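Local coordinates for TodX (PDB 3BS0), which carries toluene across the outer membrane of Pseudomonas putida as a beta-barrel transporter of the FadL family, at residues T55-H60 and L105-G110; V155-T160 and V217-R222; D247-A252 and D267-V272. All coordinates share one frame; numbering follows the deposited sequence.

How the interactions relate
Followed from the N terminus, the chain closes three separate loops in series, none nested in or crossing another. Interaction 1 brings strand 93-108 back against strand 44-60 after 44 intervening residues rich in strand. Interaction 2 then spans the excursion that holds helices 170-179 and 186-194, rejoining strands 151-169 and 214-228 as partners in the barrel wall. The last loop is the shortest: interaction 3 pairs the two arms of the hairpin 244-257/263-272. Interactions 1 and 2 lie on opposite sides of the chain's centre, whereas interactions 2 and 3 meet where T160 CB packs 4.0 Å from L248 CD2, strand 244-257 being the neighbour of strand 214-228.

Interaction 1. Residues T55-H60 and L105-G110; sequences TDIKVH and LGTEYG
Y109 reaches across to I57 and V59 with the phenol end of its ring, and this small cluster carries most of the contact. The hydroxyl oxygen Y109 OH lies 3.2 Å from I57 CG2, which approaches the ring edge close to its plane. V59 CG2 comes in obliquely instead, 4.1 Å from Y109 CE2. Both aliphatic side chains stand at about a right angle to the tyrosine. With CG anti to its own carbonyl carbon (chi1 -68°), Y109 extends its ring toward the side chains carried by strand 44-60. Further along, I57 CD1 and T107 CG2 make a looser methyl contact at 4.2 Å.

This is packing between two strands of a FadL-type outer-membrane barrel that do not pair with each other here: the touching parts run 39° apart, and side chains rather than backbone bonds join them. Strand 66-69 bridges the two segments, the backbones of I57 and V59 bonding to those of S69 and A67, respectively, while S69 OG accepts from E108 N.

The polar end of Y109 is hydrogen-bonded to P368 O in a loop whose P368 also touches V59 and whose P371 touches I57. From strand 417-433, H420 and Q418 pack against I57 and V59, respectively, while D56 and K58 form salt bridges with R401 and E66, respectively.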
ATOM      1  N   THR A  55      -8.028  -9.061   4.003  1.00 50.42           N
ATOM      2  CA  THR A  55      -8.726  -7.872   4.501  1.00 49.36           C
ATOM      3  C   THR A  55     -10.150  -8.176   4.937  1.00 50.41           C
ATOM      4  O   THR A  55     -10.900  -8.838   4.212  1.00 50.13           O
ATOM      5  CB  THR A  55      -8.794  -6.752   3.448  1.00 48.31           C
ATOM      6  OG1 THR A  55      -7.544  -6.052   3.407  1.00 48.00           O
ATOM      7  CG2 THR A  55      -9.919  -5.774   3.778  1.00 47.80           C
ATOM      8  N   ASP A  56     -10.521  -7.716   6.128  1.00 48.64           N
ATOM      9  CA  ASP A  56     -11.883  -7.934   6.563  1.00 48.98           C
ATOM     10  C   ASP A  56     -12.597  -6.612   6.814  1.00 46.56           C
ATOM     11  O   ASP A  56     -12.161  -5.772   7.611  1.00 43.92           O
ATOM     12  CB  ASP A  56     -11.949  -8.821   7.802  1.00 53.91           C
ATOM     13  CG  ASP A  56     -13.250  -9.602   7.869  1.00 59.58           C
ATOM     14  OD1 ASP A  56     -13.587 -10.253   6.853  1.00 62.79           O
ATOM     15  OD2 ASP A  56     -13.933  -9.572   8.915  1.00 62.84           O
ATOM     16  N   ILE A  57     -13.705  -6.440   6.106  1.00 44.09           N
ATOM     17  CA  ILE A  57     -14.491  -5.231   6.203  1.00 41.72           C
ATOM     18  C   ILE A  57     -15.973  -5.522   6.228  1.00 38.86           C
ATOM     19  O   ILE A  57     -16.468  -6.369   5.494  1.00 38.84           O
ATOM     20  CB  ILE A  57     -14.213  -4.302   5.008  1.00 43.27           C
ATOM     21  CG1 ILE A  57     -12.717  -4.016   4.911  1.00 45.78           C
ATOM     22  CG2 ILE A  57     -14.979  -3.008   5.159  1.00 42.28           C
ATOM     23  CD1 ILE A  57     -12.361  -3.057   3.780  1.00 49.56           C
ATOM     24  N   LYS A  58     -16.674  -4.818   7.099  1.00 37.11           N
ATOM     25  CA  LYS A  58     -18.118  -4.936   7.200  1.00 36.59           C
ATOM     26  C   LYS A  58     -18.640  -3.494   7.224  1.00 35.13           C
ATOM     27  O   LYS A  58     -18.133  -2.639   7.974  1.00 30.49           O
ATOM     28  CB  LYS A  58     -18.533  -5.657   8.488  1.00 38.19           C
ATOM     29  CG  LYS A  58     -19.387  -6.885   8.280  1.00 41.93           C
ATOM     30  CD  LYS A  58     -18.503  -8.115   8.099  1.00 48.07           C
ATOM     31  CE  LYS A  58     -19.310  -9.425   8.097  1.00 51.34           C
ATOM     32  NZ  LYS A  58     -20.050  -9.661   9.380  1.00 55.19           N
ATOM     33  N   VAL A  59     -19.625  -3.233   6.374  1.00 33.94           N
ATOM     34  CA  VAL A  59     -20.246  -1.928   6.283  1.00 32.92           C
ATOM     35  C   VAL A  59     -21.714  -2.191   6.568  1.00 33.18           C
ATOM     36  O   VAL A  59     -22.288  -3.167   6.073  1.00 31.17           O
ATOM     37  CB  VAL A  59     -20.064  -1.319   4.868  1.00 34.77           C
ATOM     38  CG1 VAL A  59     -20.785   0.020   4.759  1.00 35.92           C
ATOM     39  CG2 VAL A  59     -18.587  -1.100   4.588  1.00 39.20           C
ATOM     40  N   HIS A  60     -22.314  -1.342   7.390  1.00 33.05           N
ATOM     41  CA  HIS A  60     -23.712  -1.511   7.731  1.00 34.95           C
ATOM     42  C   HIS A  60     -24.606  -0.370   7.315  1.00 36.51           C
ATOM     43  O   HIS A  60     -24.199   0.791   7.239  1.00 33.68           O
ATOM     44  CB  HIS A  60     -23.873  -1.750   9.229  1.00 35.93           C
ATOM     45  CG  HIS A  60     -23.484  -3.121   9.662  1.00 37.60           C
ATOM     46  ND1 HIS A  60     -24.291  -4.220   9.464  1.00 38.39           N
ATOM     47  CD2 HIS A  60     -22.358  -3.582  10.255  1.00 38.66           C
ATOM     48  CE1 HIS A  60     -23.682  -5.301   9.916  1.00 39.19           C
ATOM     49  NE2 HIS A  60     -22.506  -4.940  10.402  1.00 40.83           N
ATOM     50  N   LEU A 105      -4.689  -1.898  -1.604  1.00 54.10           N
ATOM     51  CA  LEU A 105      -6.119  -1.689  -1.619  1.00 51.68           C
ATOM     52  C   LEU A 105      -6.643  -2.937  -2.291  1.00 49.45           C
ATOM     53  O   LEU A 105      -5.952  -3.548  -3.106  1.00 50.94           O
ATOM     54  CB  LEU A 105      -6.459  -0.464  -2.475  1.00 52.25           C
ATOM     55  CG  LEU A 105      -7.692   0.392  -2.196  1.00 49.10           C
ATOM     56  CD1 LEU A 105      -7.942   1.245  -3.426  1.00 47.31           C
ATOM     57  CD2 LEU A 105      -8.899  -0.470  -1.884  1.00 46.29           C
ATOM     58  N   GLY A 106      -7.862  -3.314  -1.949  1.00 46.74           N
ATOM     59  CA  GLY A 106      -8.453  -4.493  -2.537  1.00 42.11           C
ATOM     60  C   GLY A 106      -9.695  -4.873  -1.766  1.00 38.93           C
ATOM     61  O   GLY A 106      -9.605  -5.408  -0.670  1.00 41.49           O
ATOM     62  N   THR A 107     -10.857  -4.566  -2.319  1.00 34.87           N
ATOM     63  CA  THR A 107     -12.107  -4.927  -1.680  1.00 32.29           C
ATOM     64  C   THR A 107     -13.018  -5.548  -2.729  1.00 31.25           C
ATOM     65  O   THR A 107     -12.926  -5.237  -3.926  1.00 27.62           O
ATOM     66  CB  THR A 107     -12.828  -3.722  -1.087  1.00 31.01           C
ATOM     67  OG1 THR A 107     -13.488  -2.998  -2.136  1.00 34.08           O
ATOM     68  CG2 THR A 107     -11.843  -2.824  -0.393  1.00 33.48           C
ATOM     69  N   GLU A 108     -13.896  -6.424  -2.262  1.00 30.28           N
ATOM     70  CA  GLU A 108     -14.830  -7.111  -3.114  1.00 30.76           C
ATOM     71  C   GLU A 108     -16.107  -7.333  -2.315  1.00 31.74           C
ATOM     72  O   GLU A 108     -16.184  -8.210  -1.468  1.00 34.38           O
ATOM     73  CB  GLU A 108     -14.231  -8.441  -3.580  1.00 30.30           C
ATOM     74  CG  GLU A 108     -15.128  -9.225  -4.533  1.00 33.96           C
ATOM     75  CD  GLU A 108     -15.527  -8.413  -5.758  1.00 35.83           C
ATOM     76  OE1 GLU A 108     -14.709  -8.312  -6.704  1.00 34.32           O
ATOM     77  OE2 GLU A 108     -16.660  -7.865  -5.755  1.00 32.70           O
ATOM     78  N   TYR A 109     -17.108  -6.506  -2.586  1.00 34.28           N
ATOM     79  CA  TYR A 109     -18.392  -6.590  -1.912  1.00 32.31           C
ATOM     80  C   TYR A 109     -19.415  -7.376  -2.735  1.00 33.04           C
ATOM     81  O   TYR A 109     -20.496  -7.707  -2.238  1.00 35.91           O
ATOM     82  CB  TYR A 109     -18.921  -5.186  -1.647  1.00 32.30           C
ATOM     83  CG  TYR A 109     -18.112  -4.395  -0.630  1.00 33.08           C
ATOM     84  CD1 TYR A 109     -17.151  -3.447  -1.035  1.00 27.91           C
ATOM     85  CD2 TYR A 109     -18.333  -4.574   0.745  1.00 29.77           C
ATOM     86  CE1 TYR A 109     -16.438  -2.704  -0.084  1.00 26.94           C
ATOM     87  CE2 TYR A 109     -17.632  -3.839   1.691  1.00 26.34           C
ATOM     88  CZ  TYR A 109     -16.691  -2.913   1.281  1.00 28.16           C
ATOM     89  OH  TYR A 109     -16.009  -2.208   2.247  1.00 28.03           O
ATOM     90  N   GLY A 110     -19.076  -7.677  -3.986  1.00 31.97           N
ATOM     91  CA  GLY A 110     -19.976  -8.429  -4.834  1.00 29.15           C
ATOM     92  C   GLY A 110     -21.032  -7.519  -5.409  1.00 30.69           C
ATOM     93  O   GLY A 110     -20.849  -6.300  -5.422  1.00 34.32           O
TER

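Interaction 2. Residues V155-T160 and V217-R222; sequences VDLVWT and VGWGGR
D156 and R222 form a salt bridge across two neighbouring antiparallel strands of the barrel wall, at a point where the regular ladder between them is interrupted. On one side of the break V158 and G218 make a hydrogen-bonded pair, with V158 N 2.9 Å from G218 O and the reciprocal bond returning; on the other, V155 faces G221 as a non-hydrogen-bonded pair. Between them D156 and L157 leave the extended conformation, L157 with positive phi, and the backbone bond in the gap, D156 N to G220 O, is weak and its geometry doubtful.

The buried part lies at this break. R222 meets the carboxylate end-on with two nitrogens, NH1 2.6 Å from D156 OD1 and NH2 3.3 Å from D156 OD2. The two flat groups are nonetheless turned 48° apart, and both nitrogens come from above the carboxylate plane rather than within it. R222 achieves this by folding back: CG sits between its backbone N and carbonyl carbon (chi1 77°), and further bends bring the guanidinium round to the aspartate. Glycines suit the site, since a side chain at G220 or G221 would probably come close to D156 or V155, respectively. R136 and P138 flank D156, while I31 and P34, from the N-terminal region that plugs barrels of this family, pack on R222.

The V217 and W219 side, by contrast, lies on the surface, probably in part toward lipid. L157, its CG anti to the backbone N, forks between these two neighbours: CD1 rests 3.5 Å from V217 CG1, and CD2 meets the W219 ring obliquely at CZ3. The touch beyond them is looser: V217 CG2 lies 4.0 Å from W159 CD1, at the edge of the indole.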
ATOM      1  N   VAL A 155      17.289   4.354  -6.338  1.00 45.38           N
ATOM      2  CA  VAL A 155      16.223   4.957  -7.138  1.00 45.88           C
ATOM      3  C   VAL A 155      15.173   3.886  -7.345  1.00 47.84           C
ATOM      4  O   VAL A 155      15.422   2.708  -7.080  1.00 48.44           O
ATOM      5  CB  VAL A 155      16.668   5.462  -8.517  1.00 48.05           C
ATOM      6  CG1 VAL A 155      17.507   6.725  -8.363  1.00 48.82           C
ATOM      7  CG2 VAL A 155      17.412   4.373  -9.261  1.00 48.64           C
ATOM      8  N   ASP A 156      14.011   4.281  -7.856  1.00 49.19           N
ATOM      9  CA  ASP A 156      12.914   3.341  -7.994  1.00 47.15           C
ATOM     10  C   ASP A 156      12.332   2.851  -9.292  1.00 46.53           C
ATOM     11  O   ASP A 156      12.817   1.910  -9.890  1.00 47.60           O
ATOM     12  CB  ASP A 156      11.754   3.829  -7.140  1.00 48.96           C
ATOM     13  CG  ASP A 156      11.610   3.032  -5.890  1.00 51.27           C
ATOM     14  OD1 ASP A 156      12.605   2.376  -5.524  1.00 53.75           O
ATOM     15  OD2 ASP A 156      10.525   3.060  -5.276  1.00 52.97           O
ATOM     16  N   LEU A 157      11.255   3.497  -9.696  1.00 46.68           N
ATOM     17  CA  LEU A 157      10.465   3.111 -10.849  1.00 47.17           C
ATOM     18  C   LEU A 157       9.340   2.320 -10.189  1.00 47.13           C
ATOM     19  O   LEU A 157       9.524   1.194  -9.702  1.00 44.16           O
ATOM     20  CB  LEU A 157      11.214   2.218 -11.839  1.00 48.25           C
ATOM     21  CG  LEU A 157      10.305   1.524 -12.874  1.00 51.24           C
ATOM     22  CD1 LEU A 157       8.991   2.287 -13.072  1.00 50.98           C
ATOM     23  CD2 LEU A 157      11.051   1.411 -14.193  1.00 51.56           C
ATOM     24  N   VAL A 158       8.180   2.959 -10.170  1.00 46.47           N
ATOM     25  CA  VAL A 158       6.976   2.434  -9.576  1.00 45.31           C
ATOM     26  C   VAL A 158       5.946   2.288 -10.693  1.00 45.86           C
ATOM     27  O   VAL A 158       5.862   3.138 -11.578  1.00 46.79           O
ATOM     28  CB  VAL A 158       6.494   3.440  -8.524  1.00 46.01           C
ATOM     29  CG1 VAL A 158       5.226   2.954  -7.834  1.00 46.76           C
ATOM     30  CG2 VAL A 158       7.611   3.689  -7.533  1.00 45.18           C
ATOM     31  N   TRP A 159       5.194   1.194 -10.672  1.00 46.44           N
ATOM     32  CA  TRP A 159       4.151   0.935 -11.663  1.00 46.76           C
ATOM     33  C   TRP A 159       2.881   0.742 -10.845  1.00 46.39           C
ATOM     34  O   TRP A 159       2.805  -0.146  -9.997  1.00 46.92           O
ATOM     35  CB  TRP A 159       4.453  -0.347 -12.467  1.00 49.49           C
ATOM     36  CG  TRP A 159       3.406  -0.692 -13.525  1.00 52.61           C
ATOM     37  CD1 TRP A 159       3.263  -0.117 -14.754  1.00 52.40           C
ATOM     38  CD2 TRP A 159       2.345  -1.659 -13.413  1.00 54.33           C
ATOM     39  NE1 TRP A 159       2.183  -0.657 -15.410  1.00 52.31           N
ATOM     40  CE2 TRP A 159       1.599  -1.602 -14.611  1.00 53.82           C
ATOM     41  CE3 TRP A 159       1.946  -2.561 -12.411  1.00 56.41           C
ATOM     42  CZ2 TRP A 159       0.482  -2.417 -14.839  1.00 54.62           C
ATOM     43  CZ3 TRP A 159       0.824  -3.376 -12.642  1.00 54.94           C
ATOM     44  CH2 TRP A 159       0.110  -3.291 -13.843  1.00 54.65           C
ATOM     45  N   THR A 160       1.886   1.585 -11.079  1.00 45.80           N
ATOM     46  CA  THR A 160       0.643   1.482 -10.332  1.00 43.89           C
ATOM     47  C   THR A 160      -0.505   1.180 -11.246  1.00 41.94           C
ATOM     48  O   THR A 160      -0.599   1.724 -12.334  1.00 43.08           O
ATOM     49  CB  THR A 160       0.294   2.786  -9.596  1.00 44.53           C
ATOM     50  OG1 THR A 160       1.436   3.650  -9.559  1.00 44.33           O
ATOM     51  CG2 THR A 160      -0.132   2.479  -8.178  1.00 45.28           C
ATOM     52  N   VAL A 217       3.310   5.167 -14.609  1.00 38.94           N
ATOM     53  CA  VAL A 217       4.657   4.688 -14.376  1.00 37.53           C
ATOM     54  C   VAL A 217       5.402   5.927 -13.914  1.00 38.83           C
ATOM     55  O   VAL A 217       5.104   7.016 -14.367  1.00 39.12           O
ATOM     56  CB  VAL A 217       5.303   4.125 -15.645  1.00 35.45           C
ATOM     57  CG1 VAL A 217       6.490   3.259 -15.260  1.00 30.62           C
ATOM     58  CG2 VAL A 217       4.299   3.317 -16.437  1.00 33.91           C
ATOM     59  N   GLY A 218       6.341   5.773 -12.989  1.00 40.92           N
ATOM     60  CA  GLY A 218       7.086   6.918 -12.511  1.00 41.66           C
ATOM     61  C   GLY A 218       8.348   6.488 -11.801  1.00 44.31           C
ATOM     62  O   GLY A 218       8.657   5.304 -11.738  1.00 45.18           O
ATOM     63  N   TRP A 219       9.075   7.462 -11.270  1.00 47.58           N
ATOM     64  CA  TRP A 219      10.325   7.234 -10.548  1.00 48.25           C
ATOM     65  C   TRP A 219      10.070   7.426  -9.040  1.00 45.42           C
ATOM     66  O   TRP A 219       8.993   7.846  -8.625  1.00 44.09           O
ATOM     67  CB  TRP A 219      11.384   8.251 -11.002  1.00 55.61           C
ATOM     68  CG  TRP A 219      12.527   7.787 -11.932  1.00 62.73           C
ATOM     69  CD1 TRP A 219      13.743   8.419 -12.096  1.00 65.33           C
ATOM     70  CD2 TRP A 219      12.542   6.672 -12.840  1.00 64.16           C
ATOM     71  NE1 TRP A 219      14.502   7.770 -13.042  1.00 65.68           N
ATOM     72  CE2 TRP A 219      13.796   6.696 -13.513  1.00 66.32           C
ATOM     73  CE3 TRP A 219      11.633   5.658 -13.148  1.00 65.24           C
ATOM     74  CZ2 TRP A 219      14.150   5.748 -14.475  1.00 67.87           C
ATOM     75  CZ3 TRP A 219      11.987   4.713 -14.108  1.00 67.84           C
ATOM     76  CH2 TRP A 219      13.238   4.766 -14.758  1.00 69.54           C
ATOM     77  N   GLY A 220      11.087   7.134  -8.237  1.00 43.28           N
ATOM     78  CA  GLY A 220      11.000   7.268  -6.793  1.00 39.83           C
ATOM     79  C   GLY A 220      12.379   6.953  -6.248  1.00 38.99           C
ATOM     80  O   GLY A 220      13.236   6.503  -6.997  1.00 35.87           O
ATOM     81  N   GLY A 221      12.626   7.180  -4.963  1.00 39.00           N
ATOM     82  CA  GLY A 221      13.953   6.873  -4.465  1.00 39.75           C
ATOM     83  C   GLY A 221      14.232   7.295  -3.043  1.00 40.99           C
ATOM     84  O   GLY A 221      13.435   8.005  -2.442  1.00 41.72           O
ATOM     85  N   ARG A 222      15.358   6.838  -2.500  1.00 41.18           N
ATOM     86  CA  ARG A 222      15.739   7.194  -1.145  1.00 40.46           C
ATOM     87  C   ARG A 222      17.242   7.106  -0.905  1.00 40.57           C
ATOM     88  O   ARG A 222      18.016   6.731  -1.782  1.00 40.05           O
ATOM     89  CB  ARG A 222      15.021   6.309  -0.118  1.00 41.37           C
ATOM     90  CG  ARG A 222      15.578   4.896   0.027  1.00 41.28           C
ATOM     91  CD  ARG A 222      15.115   4.024  -1.112  1.00 45.11           C
ATOM     92  NE  ARG A 222      13.659   3.967  -1.180  1.00 44.31           N
ATOM     93  CZ  ARG A 222      12.980   3.739  -2.296  1.00 45.72           C
ATOM     94  NH1 ARG A 222      13.639   3.546  -3.430  1.00 47.76           N
ATOM     95  NH2 ARG A 222      11.650   3.721  -2.279  1.00 45.82           N
TER

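Interaction 3. Residues D247-A252 and D267-V272; sequences DLEGKA and DGDIRV
E249 lies alongside R271, the two side chains pointing the same way, but meets D269 at about a right angle. Its extended chain, with CG anti to the backbone N (chi1 -156°), carries the carboxylate alongside the aliphatic part of the arginine: E249 OE1 is 3.2 Å from R271 CG, yet 4.3 Å from R271 NE, too far for a salt bridge. The other oxygen, E249 OE2, is modelled 2.9 Å from D269 OD1, with the carboxylate planes 73° apart. As two acceptors they would probably repel if both are charged; a shared proton is possible, and the distance is not precise at this resolution. R271 NE makes a long salt bridge to D269 OD2. Shortening E249 to an alanine removes the arm beside R271 and would probably leave the arginine's methylenes uncovered on that side and freer to turn.

These residues ride on the paired arms of a beta-hairpin, bonded in both directions at L248-V272, G250-I270 and A252-G268. In the middle pair, I270 N to G250 O spans 3.1 Å.

L248, A252, I270 and V272 occupy the other face, and all four are buried. There A252 CB sits 3.6 Å from I270 CG2, while L248 and V272 stand CB to CB at 4.0 Å. F202 and L204 of strand 199-204 pack on I270, and a bound C8E detergent molecule touches V272.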
ATOM      1  N   ASP A 247      -0.431  10.911 -13.895  1.00 56.47           N
ATOM      2  CA  ASP A 247      -1.839  10.649 -13.660  1.00 52.60           C
ATOM      3  C   ASP A 247      -2.097   9.178 -13.942  1.00 48.89           C
ATOM      4  O   ASP A 247      -1.420   8.580 -14.776  1.00 50.17           O
ATOM      5  CB  ASP A 247      -2.708  11.475 -14.622  1.00 55.30           C
ATOM      6  CG  ASP A 247      -2.455  12.970 -14.520  1.00 58.56           C
ATOM      7  OD1 ASP A 247      -2.485  13.509 -13.388  1.00 62.30           O
ATOM      8  OD2 ASP A 247      -2.241  13.608 -15.573  1.00 58.15           O
ATOM      9  N   LEU A 248      -3.050   8.576 -13.244  1.00 42.95           N
ATOM     10  CA  LEU A 248      -3.382   7.202 -13.556  1.00 38.20           C
ATOM     11  C   LEU A 248      -4.337   7.414 -14.719  1.00 38.18           C
ATOM     12  O   LEU A 248      -5.243   8.244 -14.626  1.00 36.67           O
ATOM     13  CB  LEU A 248      -4.143   6.520 -12.422  1.00 35.01           C
ATOM     14  CG  LEU A 248      -3.474   6.069 -11.133  1.00 32.74           C
ATOM     15  CD1 LEU A 248      -4.437   5.104 -10.418  1.00 28.64           C
ATOM     16  CD2 LEU A 248      -2.153   5.387 -11.422  1.00 27.95           C
ATOM     17  N   GLU A 249      -4.134   6.694 -15.817  1.00 37.88           N
ATOM     18  CA  GLU A 249      -5.016   6.843 -16.968  1.00 38.31           C
ATOM     19  C   GLU A 249      -5.347   5.517 -17.641  1.00 37.84           C
ATOM     20  O   GLU A 249      -4.515   4.616 -17.735  1.00 38.59           O
ATOM     21  CB  GLU A 249      -4.414   7.807 -17.997  1.00 37.53           C
ATOM     22  CG  GLU A 249      -5.484   8.438 -18.866  1.00 39.75           C
ATOM     23  CD  GLU A 249      -4.976   9.575 -19.717  1.00 42.20           C
ATOM     24  OE1 GLU A 249      -4.138  10.355 -19.213  1.00 43.24           O
ATOM     25  OE2 GLU A 249      -5.421   9.697 -20.883  1.00 41.36           O
ATOM     26  N   GLY A 250      -6.580   5.398 -18.104  1.00 37.11           N
ATOM     27  CA  GLY A 250      -6.987   4.176 -18.749  1.00 36.45           C
ATOM     28  C   GLY A 250      -8.427   4.271 -19.193  1.00 38.96           C
ATOM     29  O   GLY A 250      -9.008   5.350 -19.273  1.00 40.98           O
ATOM     30  N   LYS A 251      -9.008   3.120 -19.476  1.00 40.18           N
ATOM     31  CA  LYS A 251     -10.380   3.064 -19.921  1.00 40.14           C
ATOM     32  C   LYS A 251     -11.310   2.867 -18.731  1.00 39.44           C
ATOM     33  O   LYS A 251     -10.967   2.180 -17.761  1.00 40.99           O
ATOM     34  CB  LYS A 251     -10.547   1.924 -20.938  1.00 40.46           C
ATOM     35  CG  LYS A 251      -9.682   2.071 -22.188  1.00 42.56           C
ATOM     36  CD  LYS A 251      -9.702   3.511 -22.710  1.00 45.47           C
ATOM     37  CE  LYS A 251      -9.579   3.584 -24.238  1.00 48.14           C
ATOM     38  NZ  LYS A 251     -10.067   4.913 -24.763  1.00 49.47           N
ATOM     39  N   ALA A 252     -12.485   3.482 -18.817  1.00 37.29           N
ATOM     40  CA  ALA A 252     -13.478   3.406 -17.767  1.00 35.88           C
ATOM     41  C   ALA A 252     -14.850   3.499 -18.389  1.00 36.62           C
ATOM     42  O   ALA A 252     -15.033   4.133 -19.424  1.00 40.02           O
ATOM     43  CB  ALA A 252     -13.281   4.546 -16.786  1.00 36.06           C
ATOM     44  N   ASP A 267     -18.382   4.493 -22.463  1.00 42.65           N
ATOM     45  CA  ASP A 267     -16.930   4.302 -22.456  1.00 41.69           C
ATOM     46  C   ASP A 267     -16.183   5.569 -22.773  1.00 41.94           C
ATOM     47  O   ASP A 267     -16.638   6.383 -23.569  1.00 42.26           O
ATOM     48  CB  ASP A 267     -16.515   3.263 -23.491  1.00 41.29           C
ATOM     49  CG  ASP A 267     -17.392   2.050 -23.472  1.00 41.31           C
ATOM     50  OD1 ASP A 267     -17.678   1.537 -22.370  1.00 44.25           O
ATOM     51  OD2 ASP A 267     -17.790   1.603 -24.563  1.00 37.30           O
ATOM     52  N   GLY A 268     -15.021   5.717 -22.155  1.00 40.78           N
ATOM     53  CA  GLY A 268     -14.218   6.892 -22.386  1.00 39.10           C
ATOM     54  C   GLY A 268     -12.909   6.775 -21.648  1.00 39.85           C
ATOM     55  O   GLY A 268     -12.510   5.693 -21.216  1.00 41.90           O
ATOM     56  N   ASP A 269     -12.237   7.906 -21.513  1.00 38.85           N
ATOM     57  CA  ASP A 269     -10.972   7.974 -20.818  1.00 38.58           C
ATOM     58  C   ASP A 269     -11.204   8.487 -19.394  1.00 36.54           C
ATOM     59  O   ASP A 269     -12.157   9.229 -19.140  1.00 33.17           O
ATOM     60  CB  ASP A 269     -10.030   8.929 -21.556  1.00 42.22           C
ATOM     61  CG  ASP A 269      -8.689   9.057 -20.872  1.00 47.01           C
ATOM     62  OD1 ASP A 269      -7.868   8.116 -20.995  1.00 50.52           O
ATOM     63  OD2 ASP A 269      -8.461  10.087 -20.198  1.00 46.77           O
ATOM     64  N   ILE A 270     -10.344   8.075 -18.469  1.00 34.07           N
ATOM     65  CA  ILE A 270     -10.450   8.523 -17.095  1.00 33.29           C
ATOM     66  C   ILE A 270      -9.061   8.740 -16.578  1.00 35.38           C
ATOM     67  O   ILE A 270      -8.145   7.970 -16.875  1.00 37.60           O
ATOM     68  CB  ILE A 270     -11.178   7.506 -16.180  1.00 34.40           C
ATOM     69  CG1 ILE A 270     -11.632   8.204 -14.898  1.00 33.77           C
ATOM     70  CG2 ILE A 270     -10.265   6.343 -15.817  1.00 34.43           C
ATOM     71  CD1 ILE A 270     -12.620   7.389 -14.065  1.00 32.83           C
ATOM     72  N   ARG A 271      -8.903   9.820 -15.830  1.00 35.01           N
ATOM     73  CA  ARG A 271      -7.636  10.177 -15.241  1.00 34.71           C
ATOM     74  C   ARG A 271      -7.877  10.487 -13.789  1.00 35.67           C
ATOM     75  O   ARG A 271      -8.791  11.236 -13.443  1.00 31.54           O
ATOM     76  CB  ARG A 271      -7.039  11.423 -15.905  1.00 35.28           C
ATOM     77  CG  ARG A 271      -6.590  11.246 -17.327  1.00 36.28           C
ATOM     78  CD  ARG A 271      -6.125  12.569 -17.888  1.00 36.38           C
ATOM     79  NE  ARG A 271      -7.215  13.338 -18.491  1.00 39.64           N
ATOM     80  CZ  ARG A 271      -7.209  14.663 -18.612  1.00 39.01           C
ATOM     81  NH1 ARG A 271      -6.175  15.373 -18.168  1.00 36.11           N
ATOM     82  NH2 ARG A 271      -8.234  15.278 -19.180  1.00 37.08           N
ATOM     83  N   VAL A 272      -7.055   9.886 -12.947  1.00 39.31           N
ATOM     84  CA  VAL A 272      -7.114  10.114 -11.526  1.00 43.00           C
ATOM     85  C   VAL A 272      -5.887  10.984 -11.334  1.00 46.47           C
ATOM     86  O   VAL A 272      -4.770  10.494 -11.247  1.00 44.59           O
ATOM     87  CB  VAL A 272      -7.004   8.787 -10.759  1.00 42.99           C
ATOM     88  CG1 VAL A 272      -7.008   9.038  -9.272  1.00 45.81           C
ATOM     89  CG2 VAL A 272      -8.182   7.897 -11.117  1.00 44.98           C
TER